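Local atomic coordinates of glycosylation Associate Protein 2 (Streptococcus agalactiae serotype V, PDB entry 6OYC), a protein that probably helps glycosylate serine-rich adhesins for export by the accessory Sec system, as one member of the Gap123 complex. Residues K383-A388 with E445-N450; H282-Y287 with K341-K346; K294-V299 with Q364-G369. All coordinates share one frame; numbering follows the deposited sequence.

Contact 1: residues K383-A388 with E445-N450; sequences KLNPHA and EGDFSN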
ATOM      1  N   LYS B 383     -15.583   8.471 -11.685  1.00 48.62           N
ATOM      2  CA  LYS B 383     -15.710   7.294 -12.530  1.00 46.13           C
ATOM      3  C   LYS B 383     -16.464   6.167 -11.855  1.00 49.17           C
ATOM      4  O   LYS B 383     -16.710   5.133 -12.491  1.00 44.93           O
ATOM      5  CB  LYS B 383     -14.333   6.786 -12.954  1.00 45.74           C
ATOM      6  CG  LYS B 383     -13.764   7.500 -14.157  1.00 46.83           C
ATOM      7  CD  LYS B 383     -13.152   8.821 -13.726  1.00 49.19           C
ATOM      8  CE  LYS B 383     -11.912   9.180 -14.528  1.00 43.17           C
ATOM      9  NZ  LYS B 383     -11.184  10.288 -13.829  1.00 43.47           N
ATOM     10  N   LEU B 384     -16.834   6.334 -10.588  1.00 47.57           N
ATOM     11  CA  LEU B 384     -17.399   5.240  -9.825  1.00 48.32           C
ATOM     12  C   LEU B 384     -18.834   5.473  -9.374  1.00 52.86           C
ATOM     13  O   LEU B 384     -19.495   4.502  -8.974  1.00 53.69           O
ATOM     14  CB  LEU B 384     -16.519   4.946  -8.599  1.00 47.67           C
ATOM     15  CG  LEU B 384     -15.158   4.334  -8.935  1.00 46.67           C
ATOM     16  CD1 LEU B 384     -14.181   4.510  -7.786  1.00 41.18           C
ATOM     17  CD2 LEU B 384     -15.333   2.883  -9.266  1.00 41.90           C
ATOM     18  N   ASN B 385     -19.335   6.710  -9.435  1.00 51.11           N
ATOM     19  CA  ASN B 385     -20.685   7.080  -9.014  1.00 53.78           C
ATOM     20  C   ASN B 385     -21.018   6.451  -7.651  1.00 50.64           C
ATOM     21  O   ASN B 385     -21.969   5.675  -7.548  1.00 54.95           O
ATOM     22  CB  ASN B 385     -21.717   6.684 -10.065  1.00 58.07           C
ATOM     23  CG  ASN B 385     -23.025   7.449  -9.927  1.00 60.55           C
ATOM     24  OD1 ASN B 385     -23.327   8.020  -8.881  1.00 60.72           O
ATOM     25  ND2 ASN B 385     -23.809   7.460 -10.995  1.00 62.97           N
ATOM     26  N   PRO B 386     -20.236   6.745  -6.618  1.00 52.78           N
ATOM     27  CA  PRO B 386     -20.452   6.079  -5.329  1.00 54.36           C
ATOM     28  C   PRO B 386     -21.693   6.609  -4.624  1.00 57.53           C
ATOM     29  O   PRO B 386     -22.247   7.663  -4.946  1.00 57.59           O
ATOM     30  CB  PRO B 386     -19.185   6.419  -4.545  1.00 52.09           C
ATOM     31  CG  PRO B 386     -18.790   7.762  -5.077  1.00 50.09           C
ATOM     32  CD  PRO B 386     -19.132   7.719  -6.548  1.00 52.12           C
ATOM     33  N   HIS B 387     -22.113   5.853  -3.614  1.00 56.30           N
ATOM     34  CA  HIS B 387     -23.195   6.308  -2.757  1.00 56.91           C
ATOM     35  C   HIS B 387     -22.813   7.574  -2.001  1.00 57.82           C
ATOM     36  O   HIS B 387     -23.618   8.503  -1.879  1.00 61.96           O
ATOM     37  CB  HIS B 387     -23.569   5.213  -1.771  1.00 53.93           C
ATOM     38  CG  HIS B 387     -24.655   5.617  -0.832  1.00 61.59           C
ATOM     39  ND1 HIS B 387     -25.960   5.781  -1.240  1.00 63.21           N
ATOM     40  CD2 HIS B 387     -24.630   5.918   0.488  1.00 60.59           C
ATOM     41  CE1 HIS B 387     -26.697   6.147  -0.207  1.00 65.18           C
ATOM     42  NE2 HIS B 387     -25.914   6.239   0.854  1.00 62.51           N
ATOM     43  N   ALA B 388     -21.594   7.626  -1.478  1.00 57.68           N
ATOM     44  CA  ALA B 388     -21.191   8.729  -0.625  1.00 52.20           C
ATOM     45  C   ALA B 388     -19.689   8.962  -0.742  1.00 51.51           C
ATOM     46  O   ALA B 388     -18.910   8.036  -0.981  1.00 49.30           O
ATOM     47  CB  ALA B 388     -21.572   8.459   0.831  1.00 50.00           C
ATOM     48  N   GLU B 445     -16.846  15.386 -16.676  1.00 56.42           N
ATOM     49  CA  GLU B 445     -17.156  14.203 -17.468  1.00 57.23           C
ATOM     50  C   GLU B 445     -17.655  13.037 -16.630  1.00 59.24           C
ATOM     51  O   GLU B 445     -17.976  11.982 -17.196  1.00 61.80           O
ATOM     52  CB  GLU B 445     -15.929  13.774 -18.260  1.00 56.73           C
ATOM     53  CG  GLU B 445     -15.407  14.837 -19.194  1.00 63.51           C
ATOM     54  CD  GLU B 445     -14.344  14.295 -20.120  1.00 70.85           C
ATOM     55  OE1 GLU B 445     -13.216  14.039 -19.650  1.00 66.62           O
ATOM     56  OE2 GLU B 445     -14.646  14.104 -21.317  1.00 82.52           O
ATOM     57  N   GLY B 446     -17.745  13.192 -15.317  1.00 54.38           N
ATOM     58  CA  GLY B 446     -18.071  12.097 -14.429  1.00 59.68           C
ATOM     59  C   GLY B 446     -19.556  11.933 -14.186  1.00 59.50           C
ATOM     60  O   GLY B 446     -20.401  12.439 -14.929  1.00 60.51           O
ATOM     61  N   ASP B 447     -19.874  11.210 -13.114  1.00 58.42           N
ATOM     62  CA  ASP B 447     -21.261  10.915 -12.775  1.00 59.42           C
ATOM     63  C   ASP B 447     -21.364  10.729 -11.272  1.00 59.40           C
ATOM     64  O   ASP B 447     -20.936   9.696 -10.751  1.00 60.35           O
ATOM     65  CB  ASP B 447     -21.757   9.669 -13.503  1.00 60.22           C
ATOM     66  CG  ASP B 447     -23.242   9.407 -13.261  1.00 61.73           C
ATOM     67  OD1 ASP B 447     -23.850  10.051 -12.371  1.00 57.20           O
ATOM     68  OD2 ASP B 447     -23.804   8.546 -13.963  1.00 64.53           O
ATOM     69  N   PHE B 448     -21.981  11.696 -10.597  1.00 59.91           N
ATOM     70  CA  PHE B 448     -22.244  11.638  -9.165  1.00 58.29           C
ATOM     71  C   PHE B 448     -23.738  11.524  -8.869  1.00 61.23           C
ATOM     72  O   PHE B 448     -24.234  12.064  -7.873  1.00 61.36           O
ATOM     73  CB  PHE B 448     -21.644  12.853  -8.464  1.00 58.91           C
ATOM     74  CG  PHE B 448     -20.148  12.913  -8.557  1.00 58.60           C
ATOM     75  CD1 PHE B 448     -19.532  13.417  -9.695  1.00 61.36           C
ATOM     76  CD2 PHE B 448     -19.359  12.430  -7.527  1.00 54.15           C
ATOM     77  CE1 PHE B 448     -18.145  13.467  -9.793  1.00 58.59           C
ATOM     78  CE2 PHE B 448     -17.974  12.469  -7.612  1.00 54.05           C
ATOM     79  CZ  PHE B 448     -17.363  12.993  -8.743  1.00 55.47           C
ATOM     80  N   SER B 449     -24.465  10.791  -9.720  1.00 60.39           N
ATOM     81  CA  SER B 449     -25.912  10.680  -9.545  1.00 60.13           C
ATOM     82  C   SER B 449     -26.267  10.003  -8.225  1.00 64.30           C
ATOM     83  O   SER B 449     -27.194  10.436  -7.527  1.00 64.69           O
ATOM     84  CB  SER B 449     -26.530   9.932 -10.725  1.00 56.99           C
ATOM     85  OG  SER B 449     -26.246   8.547 -10.683  1.00 60.35           O
ATOM     86  N   ASN B 450     -25.533   8.955  -7.854  1.00 63.32           N
ATOM     87  CA  ASN B 450     -25.779   8.246  -6.606  1.00 59.95           C
ATOM     88  C   ASN B 450     -25.259   8.979  -5.380  1.00 59.53           C
ATOM     89  O   ASN B 450     -25.528   8.527  -4.261  1.00 58.52           O
ATOM     90  CB  ASN B 450     -25.129   6.859  -6.644  1.00 62.22           C
ATOM     91  CG  ASN B 450     -25.879   5.881  -7.518  1.00 67.06           C
ATOM     92  OD1 ASN B 450     -27.067   6.063  -7.790  1.00 72.20           O
ATOM     93  ND2 ASN B 450     -25.196   4.822  -7.947  1.00 63.27           N
TER
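N385 spans the gap between the two loops and uses both ends of its side-chain amide on 445-450. Its OD1 receives the backbone N-H of N450, with N450 N 2.6 Å from N385 OD1, in the carbonyl plane and on a lone pair. Its ND2 donates to S449, the separation from N385 ND2 to S449 OG being 2.7 Å and the bond nearly straight (168° at the hydrogen), with OG lying almost in the amide plane. Bonds at the two ends of one flat group settle both its tilt and its flip. The carboxylate of D447 also lies near this nitrogen, at 2.9 Å from D447 OD1 to N385 ND2, with the two planes 46° apart; the angle is too poor for a hydrogen bond, though the carboxylate may still favour the amide nitrogen electrostatically.

A second shell sets up the grip. D447 OD1 accepts the backbone N-H of S449, with D447 OD1 and S449 N 2.8 Å apart, and this Asx turn curls the chain so that S449 OG and N450 N both face the asparagine. On the other loop, N385 adopts a left-handed backbone conformation and its CG stands anti to its backbone N (chi1 -160°), which carries the amide across. N450 returns a weak bond, 3.4 Å from N450 ND2 to N385 O.

Farther along, P386 O is hydrogen-bonded to T451 OG1, while the ring of H387 is held by D363 and D513. L384, pointing away from the pairing, packs on helix 341-358 instead. Both loops run from a helix into a strand, entering the adjacent parallel strands 388-392 and 452-458. An asparagine side chain that bonds across to a neighbouring loop, itself shaped by an Asx turn, thus ties together two helix-to-strand connections of an alpha/beta-hydrolase-like sheet.

Contact 2: residues H282-Y287 with K341-K346; sequences HEFMTY and KEYEQK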
ATOM      1  N   HIS B 282       5.274   3.614 -11.839  1.00 36.31           N
ATOM      2  CA  HIS B 282       4.484   4.292 -10.827  1.00 34.23           C
ATOM      3  C   HIS B 282       3.569   3.283 -10.161  1.00 34.31           C
ATOM      4  O   HIS B 282       2.834   2.568 -10.847  1.00 36.32           O
ATOM      5  CB  HIS B 282       3.658   5.413 -11.453  1.00 36.53           C
ATOM      6  CG  HIS B 282       4.429   6.671 -11.671  1.00 37.54           C
ATOM      7  ND1 HIS B 282       3.830   7.850 -12.055  1.00 39.41           N
ATOM      8  CD2 HIS B 282       5.754   6.934 -11.565  1.00 41.36           C
ATOM      9  CE1 HIS B 282       4.755   8.790 -12.170  1.00 39.32           C
ATOM     10  NE2 HIS B 282       5.930   8.259 -11.879  1.00 41.64           N
ATOM     11  N   GLU B 283       3.616   3.220  -8.830  1.00 32.28           N
ATOM     12  CA  GLU B 283       2.861   2.246  -8.064  1.00 31.90           C
ATOM     13  C   GLU B 283       1.732   2.903  -7.283  1.00 35.09           C
ATOM     14  O   GLU B 283       1.792   4.087  -6.935  1.00 30.99           O
ATOM     15  CB  GLU B 283       3.745   1.491  -7.061  1.00 30.34           C
ATOM     16  CG  GLU B 283       5.062   0.964  -7.627  1.00 35.11           C
ATOM     17  CD  GLU B 283       6.076   0.627  -6.531  1.00 31.38           C
ATOM     18  OE1 GLU B 283       6.301  -0.568  -6.236  1.00 30.04           O
ATOM     19  OE2 GLU B 283       6.644   1.569  -5.953  1.00 31.79           O
ATOM     20  N   PHE B 284       0.704   2.097  -7.011  1.00 31.09           N
ATOM     21  CA  PHE B 284      -0.157   2.271  -5.855  1.00 32.81           C
ATOM     22  C   PHE B 284      -0.384   0.898  -5.249  1.00 32.67           C
ATOM     23  O   PHE B 284      -0.181  -0.134  -5.900  1.00 36.49           O
ATOM     24  CB  PHE B 284      -1.512   2.959  -6.195  1.00 36.34           C
ATOM     25  CG  PHE B 284      -2.411   2.173  -7.141  1.00 34.69           C
ATOM     26  CD1 PHE B 284      -2.257   2.274  -8.524  1.00 32.78           C
ATOM     27  CD2 PHE B 284      -3.446   1.376  -6.647  1.00 35.10           C
ATOM     28  CE1 PHE B 284      -3.100   1.570  -9.388  1.00 35.26           C
ATOM     29  CE2 PHE B 284      -4.299   0.673  -7.508  1.00 28.90           C
ATOM     30  CZ  PHE B 284      -4.124   0.765  -8.872  1.00 31.67           C
ATOM     31  N   MET B 285      -0.798   0.885  -3.993  1.00 30.59           N
ATOM     32  CA  MET B 285      -1.084  -0.367  -3.315  1.00 33.56           C
ATOM     33  C   MET B 285      -2.509  -0.350  -2.777  1.00 32.68           C
ATOM     34  O   MET B 285      -3.075   0.709  -2.493  1.00 32.91           O
ATOM     35  CB  MET B 285      -0.093  -0.630  -2.177  1.00 31.40           C
ATOM     36  CG  MET B 285       1.268  -1.036  -2.691  1.00 33.15           C
ATOM     37  SD  MET B 285       2.182   0.380  -3.278  1.00 35.32           S
ATOM     38  CE  MET B 285       3.795  -0.393  -3.527  1.00 33.00           C
ATOM     39  N   THR B 286      -3.083  -1.536  -2.625  1.00 32.75           N
ATOM     40  CA  THR B 286      -4.425  -1.653  -2.087  1.00 33.85           C
ATOM     41  C   THR B 286      -4.446  -2.738  -1.030  1.00 34.28           C
ATOM     42  O   THR B 286      -3.732  -3.735  -1.126  1.00 36.83           O
ATOM     43  CB  THR B 286      -5.463  -1.967  -3.199  1.00 34.14           C
ATOM     44  OG1 THR B 286      -5.116  -3.195  -3.843  1.00 33.84           O
ATOM     45  CG2 THR B 286      -5.499  -0.856  -4.245  1.00 31.13           C
ATOM     46  N   TYR B 287      -5.265  -2.527  -0.010  1.00 39.37           N
ATOM     47  CA  TYR B 287      -5.550  -3.556   0.974  1.00 36.31           C
ATOM     48  C   TYR B 287      -7.058  -3.726   1.066  1.00 36.81           C
ATOM     49  O   TYR B 287      -7.794  -2.737   1.098  1.00 37.10           O
ATOM     50  CB  TYR B 287      -4.980  -3.201   2.348  1.00 35.95           C
ATOM     51  CG  TYR B 287      -5.337  -4.259   3.362  1.00 36.23           C
ATOM     52  CD1 TYR B 287      -4.677  -5.473   3.363  1.00 30.96           C
ATOM     53  CD2 TYR B 287      -6.372  -4.064   4.271  1.00 36.92           C
ATOM     54  CE1 TYR B 287      -5.000  -6.450   4.249  1.00 34.04           C
ATOM     55  CE2 TYR B 287      -6.715  -5.041   5.172  1.00 34.92           C
ATOM     56  CZ  TYR B 287      -6.024  -6.235   5.154  1.00 37.57           C
ATOM     57  OH  TYR B 287      -6.343  -7.221   6.043  1.00 36.16           O
ATOM     58  N   LYS B 341      -2.913   7.388 -17.738  1.00 55.79           N
ATOM     59  CA  LYS B 341      -4.256   6.847 -17.866  1.00 53.31           C
ATOM     60  C   LYS B 341      -4.287   5.409 -17.411  1.00 46.14           C
ATOM     61  O   LYS B 341      -5.284   4.965 -16.824  1.00 45.42           O
ATOM     62  CB  LYS B 341      -4.752   6.930 -19.316  1.00 64.61           C
ATOM     63  CG  LYS B 341      -5.036   8.349 -19.875  1.00 84.52           C
ATOM     64  CD  LYS B 341      -3.804   9.294 -19.801  1.00136.08           C
ATOM     65  CE  LYS B 341      -2.541   8.693 -20.487  1.00120.07           C
ATOM     66  NZ  LYS B 341      -1.274   9.251 -19.952  1.00140.91           N
ATOM     67  N   GLU B 342      -3.220   4.662 -17.705  1.00 42.02           N
ATOM     68  CA  GLU B 342      -3.089   3.319 -17.164  1.00 39.91           C
ATOM     69  C   GLU B 342      -3.122   3.350 -15.647  1.00 42.58           C
ATOM     70  O   GLU B 342      -3.862   2.588 -15.013  1.00 39.69           O
ATOM     71  CB  GLU B 342      -1.798   2.686 -17.649  1.00 39.40           C
ATOM     72  CG  GLU B 342      -1.575   1.323 -17.069  1.00 43.29           C
ATOM     73  CD  GLU B 342      -0.224   0.768 -17.416  1.00 40.74           C
ATOM     74  OE1 GLU B 342       0.578   1.502 -18.016  1.00 43.04           O
ATOM     75  OE2 GLU B 342       0.037  -0.401 -17.085  1.00 43.36           O
ATOM     76  N   TYR B 343      -2.349   4.263 -15.046  1.00 41.06           N
ATOM     77  CA  TYR B 343      -2.292   4.342 -13.590  1.00 42.20           C
ATOM     78  C   TYR B 343      -3.676   4.619 -13.015  1.00 41.09           C
ATOM     79  O   TYR B 343      -4.163   3.880 -12.153  1.00 38.64           O
ATOM     80  CB  TYR B 343      -1.285   5.420 -13.175  1.00 39.18           C
ATOM     81  CG  TYR B 343      -1.032   5.538 -11.688  1.00 39.11           C
ATOM     82  CD1 TYR B 343      -1.797   6.394 -10.895  1.00 38.51           C
ATOM     83  CD2 TYR B 343       0.005   4.830 -11.077  1.00 36.53           C
ATOM     84  CE1 TYR B 343      -1.553   6.523  -9.529  1.00 36.67           C
ATOM     85  CE2 TYR B 343       0.249   4.943  -9.711  1.00 33.36           C
ATOM     86  CZ  TYR B 343      -0.524   5.792  -8.952  1.00 35.64           C
ATOM     87  OH  TYR B 343      -0.272   5.912  -7.613  1.00 37.42           O
ATOM     88  N   GLU B 344      -4.348   5.653 -13.529  1.00 39.31           N
ATOM     89  CA  GLU B 344      -5.617   6.073 -12.945  1.00 40.22           C
ATOM     90  C   GLU B 344      -6.731   5.072 -13.232  1.00 40.69           C
ATOM     91  O   GLU B 344      -7.542   4.766 -12.347  1.00 40.82           O
ATOM     92  CB  GLU B 344      -5.981   7.455 -13.459  1.00 39.99           C
ATOM     93  CG  GLU B 344      -4.945   8.493 -13.120  1.00 38.21           C
ATOM     94  CD  GLU B 344      -5.296   9.841 -13.682  1.00 41.31           C
ATOM     95  OE1 GLU B 344      -6.296   9.930 -14.414  1.00 45.88           O
ATOM     96  OE2 GLU B 344      -4.572  10.816 -13.412  1.00 44.38           O
ATOM     97  N   GLN B 345      -6.779   4.529 -14.448  1.00 37.96           N
ATOM     98  CA  GLN B 345      -7.781   3.506 -14.721  1.00 40.73           C
ATOM     99  C   GLN B 345      -7.547   2.260 -13.871  1.00 44.39           C
ATOM    100  O   GLN B 345      -8.498   1.527 -13.561  1.00 43.17           O
ATOM    101  CB  GLN B 345      -7.788   3.147 -16.208  1.00 42.04           C
ATOM    102  CG  GLN B 345      -8.806   2.084 -16.592  1.00 42.60           C
ATOM    103  CD  GLN B 345     -10.233   2.546 -16.341  1.00 47.00           C
ATOM    104  OE1 GLN B 345     -10.660   3.575 -16.861  1.00 47.64           O
ATOM    105  NE2 GLN B 345     -10.968   1.794 -15.530  1.00 41.65           N
ATOM    106  N   LYS B 346      -6.297   1.998 -13.476  1.00 39.75           N
ATOM    107  CA  LYS B 346      -6.077   0.844 -12.618  1.00 36.84           C
ATOM    108  C   LYS B 346      -6.636   1.079 -11.226  1.00 38.97           C
ATOM    109  O   LYS B 346      -7.103   0.131 -10.584  1.00 39.70           O
ATOM    110  CB  LYS B 346      -4.591   0.505 -12.563  1.00 36.91           C
ATOM    111  CG  LYS B 346      -4.195  -0.272 -13.777  1.00 38.22           C
ATOM    112  CD  LYS B 346      -2.780  -0.702 -13.763  1.00 39.89           C
ATOM    113  CE  LYS B 346      -2.565  -1.691 -14.872  1.00 41.14           C
ATOM    114  NZ  LYS B 346      -1.162  -2.082 -14.956  1.00 39.06           N
TER
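F284 leaves strand 283-287 toward helix 341-346 and meets it at successive atoms. Its CB rests against the phenol oxygen of Y343, at 3.5 Å from F284 CB to Y343 OH. Because CG lies between the backbone N and the carbonyl carbon (chi1 63°), the ring then runs in the opposite direction to the tyrosine side chain, and the two slide past each other. F284 CD1 comes over one face of Y343, toward the rim, 3.8 Å from Y343 CE2. The rings form a T-shaped (edge-to-face) pair, the phenylalanine supplying the edge, with planes at 79°. Beyond this, F284 CE1 touches K346 CB at 3.7 Å, and the far end of the ring arrives at the backbone of the helix, where F284 CZ lies 3.5 Å from K346 C.

Y343 is fastened from the strand side as well. Its hydroxyl donates to the main chain, 2.8 Å from Y343 OH to E283 O, reaching that oxygen from well above the carbonyl plane. H282 leans its CB on the ring at CD2, while H282 O lies at the ring edge. The tyrosine therefore buries its aromatic surface and still satisfies its polar end.

K346 contributes only the root of its side chain to the phenylalanine. The rest extends away to a salt bridge within the helix, with K346 NZ 3.0 Å from E342 OE2, and to I277 O. The carboxylate of E283 also points off, to R275 and R260.

Strand and helix segments run parallel within 7°, their axes 9.7 Å apart, a spacing usual for a helix laid on a sheet. Helix 341-358 belongs to the crossover from strand 323-327 to strand 365-370, and the arrangement is characteristic of alpha/beta layer packing, here near the antiparallel margin of a mixed sheet.

Contact 3: residues K294-V299 with Q364-G369; sequences KPPLTV and QLILSG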
ATOM      1  N   LYS B 294     -21.279  -7.613   3.960  1.00 50.81           N
ATOM      2  CA  LYS B 294     -22.490  -6.861   3.882  1.00 57.05           C
ATOM      3  C   LYS B 294     -22.157  -5.413   3.599  1.00 54.47           C
ATOM      4  O   LYS B 294     -21.159  -4.930   4.005  1.00 50.24           O
ATOM      5  CB  LYS B 294     -23.263  -7.026   5.169  1.00 51.04           C
ATOM      6  CG  LYS B 294     -23.513  -8.472   5.478  1.00 54.46           C
ATOM      7  CD  LYS B 294     -24.566  -8.652   6.525  1.00 53.09           C
ATOM      8  CE  LYS B 294     -24.300  -9.869   7.359  1.00 56.33           C
ATOM      9  NZ  LYS B 294     -24.009  -9.447   8.749  1.00 63.10           N
ATOM     10  N   PRO B 295     -23.035  -4.719   2.906  1.00 54.63           N
ATOM     11  CA  PRO B 295     -22.842  -3.324   2.530  1.00 50.10           C
ATOM     12  C   PRO B 295     -22.739  -2.375   3.670  1.00 49.46           C
ATOM     13  O   PRO B 295     -23.273  -2.610   4.696  1.00 50.46           O
ATOM     14  CB  PRO B 295     -24.093  -3.014   1.763  1.00 55.23           C
ATOM     15  CG  PRO B 295     -24.529  -4.310   1.227  1.00 59.28           C
ATOM     16  CD  PRO B 295     -24.238  -5.277   2.305  1.00 56.41           C
ATOM     17  N   PRO B 296     -22.027  -1.295   3.473  1.00 48.86           N
ATOM     18  CA  PRO B 296     -21.396  -1.001   2.203  1.00 50.34           C
ATOM     19  C   PRO B 296     -19.900  -1.248   2.211  1.00 48.89           C
ATOM     20  O   PRO B 296     -19.362  -1.571   3.232  1.00 46.12           O
ATOM     21  CB  PRO B 296     -21.628   0.472   2.103  1.00 47.66           C
ATOM     22  CG  PRO B 296     -21.458   0.924   3.475  1.00 49.87           C
ATOM     23  CD  PRO B 296     -21.896  -0.165   4.378  1.00 47.91           C
ATOM     24  N   LEU B 297     -19.253  -1.100   1.066  1.00 49.58           N
ATOM     25  CA  LEU B 297     -17.805  -1.213   0.992  1.00 46.93           C
ATOM     26  C   LEU B 297     -17.246   0.200   1.197  1.00 48.32           C
ATOM     27  O   LEU B 297     -17.601   1.110   0.496  1.00 46.37           O
ATOM     28  CB  LEU B 297     -17.348  -1.820  -0.314  1.00 43.71           C
ATOM     29  CG  LEU B 297     -15.913  -1.620  -0.763  1.00 40.69           C
ATOM     30  CD1 LEU B 297     -14.965  -2.245   0.209  1.00 38.37           C
ATOM     31  CD2 LEU B 297     -15.666  -2.161  -2.129  1.00 38.83           C
ATOM     32  N   THR B 298     -16.361   0.351   2.156  1.00 41.38           N
ATOM     33  CA  THR B 298     -15.821   1.665   2.495  1.00 45.13           C
ATOM     34  C   THR B 298     -14.350   1.779   2.098  1.00 42.76           C
ATOM     35  O   THR B 298     -13.507   1.023   2.594  1.00 40.97           O
ATOM     36  CB  THR B 298     -15.984   1.923   3.986  1.00 44.77           C
ATOM     37  OG1 THR B 298     -15.327   0.872   4.709  1.00 41.67           O
ATOM     38  CG2 THR B 298     -17.465   1.956   4.346  1.00 45.14           C
ATOM     39  N   VAL B 299     -14.033   2.760   1.257  1.00 42.96           N
ATOM     40  CA  VAL B 299     -12.691   2.948   0.711  1.00 40.56           C
ATOM     41  C   VAL B 299     -12.059   4.179   1.348  1.00 42.28           C
ATOM     42  O   VAL B 299     -12.645   5.271   1.325  1.00 43.85           O
ATOM     43  CB  VAL B 299     -12.733   3.086  -0.823  1.00 42.60           C
ATOM     44  CG1 VAL B 299     -11.339   3.331  -1.397  1.00 40.16           C
ATOM     45  CG2 VAL B 299     -13.380   1.861  -1.458  1.00 35.87           C
ATOM     46  N   GLN B 364     -23.589   0.962  -3.273  1.00 55.25           N
ATOM     47  CA  GLN B 364     -23.142   0.358  -2.028  1.00 53.53           C
ATOM     48  C   GLN B 364     -21.650   0.614  -1.791  1.00 56.54           C
ATOM     49  O   GLN B 364     -20.976  -0.154  -1.096  1.00 54.45           O
ATOM     50  CB  GLN B 364     -23.493  -1.129  -2.030  1.00 58.34           C
ATOM     51  CG  GLN B 364     -25.006  -1.367  -2.229  1.00 52.61           C
ATOM     52  CD  GLN B 364     -25.382  -2.812  -2.529  1.00 58.52           C
ATOM     53  OE1 GLN B 364     -25.026  -3.363  -3.573  1.00 55.31           O
ATOM     54  NE2 GLN B 364     -26.134  -3.426  -1.615  1.00 67.59           N
ATOM     55  N   LEU B 365     -21.137   1.726  -2.335  1.00 55.49           N
ATOM     56  CA  LEU B 365     -19.727   2.096  -2.269  1.00 51.69           C
ATOM     57  C   LEU B 365     -19.553   3.481  -1.649  1.00 48.89           C
ATOM     58  O   LEU B 365     -20.272   4.419  -2.004  1.00 52.06           O
ATOM     59  CB  LEU B 365     -19.108   2.082  -3.672  1.00 52.00           C
ATOM     60  CG  LEU B 365     -17.772   2.810  -3.812  1.00 50.05           C
ATOM     61  CD1 LEU B 365     -16.717   2.056  -3.014  1.00 44.34           C
ATOM     62  CD2 LEU B 365     -17.362   2.948  -5.278  1.00 44.06           C
ATOM     63  N   ILE B 366     -18.582   3.620  -0.743  1.00 50.52           N
ATOM     64  CA  ILE B 366     -18.266   4.899  -0.094  1.00 51.50           C
ATOM     65  C   ILE B 366     -16.777   5.190  -0.242  1.00 44.88           C
ATOM     66  O   ILE B 366     -15.942   4.407   0.227  1.00 45.56           O
ATOM     67  CB  ILE B 366     -18.648   4.896   1.395  1.00 49.78           C
ATOM     68  CG1 ILE B 366     -20.133   4.570   1.554  1.00 56.66           C
ATOM     69  CG2 ILE B 366     -18.285   6.241   2.052  1.00 45.14           C
ATOM     70  CD1 ILE B 366     -20.468   4.122   2.927  1.00 57.55           C
ATOM     71  N   LEU B 367     -16.448   6.334  -0.842  1.00 43.75           N
ATOM     72  CA  LEU B 367     -15.070   6.796  -0.977  1.00 43.71           C
ATOM     73  C   LEU B 367     -14.794   7.902   0.034  1.00 44.91           C
ATOM     74  O   LEU B 367     -15.640   8.770   0.256  1.00 44.53           O
ATOM     75  CB  LEU B 367     -14.799   7.300  -2.395  1.00 39.20           C
ATOM     76  CG  LEU B 367     -15.103   6.268  -3.476  1.00 43.79           C
ATOM     77  CD1 LEU B 367     -14.958   6.835  -4.873  1.00 44.30           C
ATOM     78  CD2 LEU B 367     -14.225   5.039  -3.306  1.00 44.00           C
ATOM     79  N   SER B 368     -13.604   7.877   0.636  1.00 44.55           N
ATOM     80  CA  SER B 368     -13.292   8.777   1.740  1.00 43.55           C
ATOM     81  C   SER B 368     -11.800   9.083   1.791  1.00 43.75           C
ATOM     82  O   SER B 368     -10.974   8.357   1.230  1.00 42.43           O
ATOM     83  CB  SER B 368     -13.726   8.183   3.077  1.00 43.08           C
ATOM     84  OG  SER B 368     -13.138   6.905   3.260  1.00 42.51           O
ATOM     85  N   GLY B 369     -11.465  10.159   2.498  1.00 45.30           N
ATOM     86  CA  GLY B 369     -10.076  10.511   2.741  1.00 44.04           C
ATOM     87  C   GLY B 369      -9.955  11.887   3.363  1.00 48.79           C
ATOM     88  O   GLY B 369     -10.925  12.644   3.477  1.00 50.07           O
TER
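L297, T298 and V299 pair in parallel register with L365, I366 and L367, the two short strands crossing at -21°. The backbone bonds zigzag between them: L297 N to Q364 O at 2.9 Å, I366 N to L297 O at 3.0 Å, and V299 N to I366 O at 2.7 Å. V299 O is then taken by S368, whose hydroxyl donates to it at 2.6 Å from S368 OG to V299 O, coming from above the carbonyl plane; the bond from S368 N is weak. S368 OG is also linked to Y506 OH.

On the face carrying V299, L367 and L365, V299 CB sits 3.5 Å from L367 CD2, and V299 CG2 meets L365 CD1 at 3.7 Å; helix 341-358 packs on this side. On the other face I366 sends CD1 back to the ring of P296, 3.4 Å from P296 CG, beside T298 CG2, with helix 495-514 packing against I366 and P296. A cis peptide precedes P296, and P295 lies alongside Q364.

Two adjacent parallel strands sandwiched by helices are the centre of an alpha/beta-hydrolase-like fold, and G369 opens a GxSxG sequence consistent with a nucleophile elbow.

In the fold
All three contacts converge on one mixed sheet and its helices. Contacts 1 and 3, centres 13 Å apart, touch directly: A388 O of contact 1 is 3.0 Å from L367 N of contact 3, a probable hydrogen bond that joins strand 388-392 to strand 365-370. Contact 2 lies farther off, its centre about 18 Å from that of contact 3 and about 19 Å from that of contact 1, without touching either. Its helix nevertheless leads into strand 365-370, and its strand precedes strand 297-301. The possible nucleophile elbow begins at G369, the last residue of contact 3; whether it serves a catalytic site here is unconfirmed.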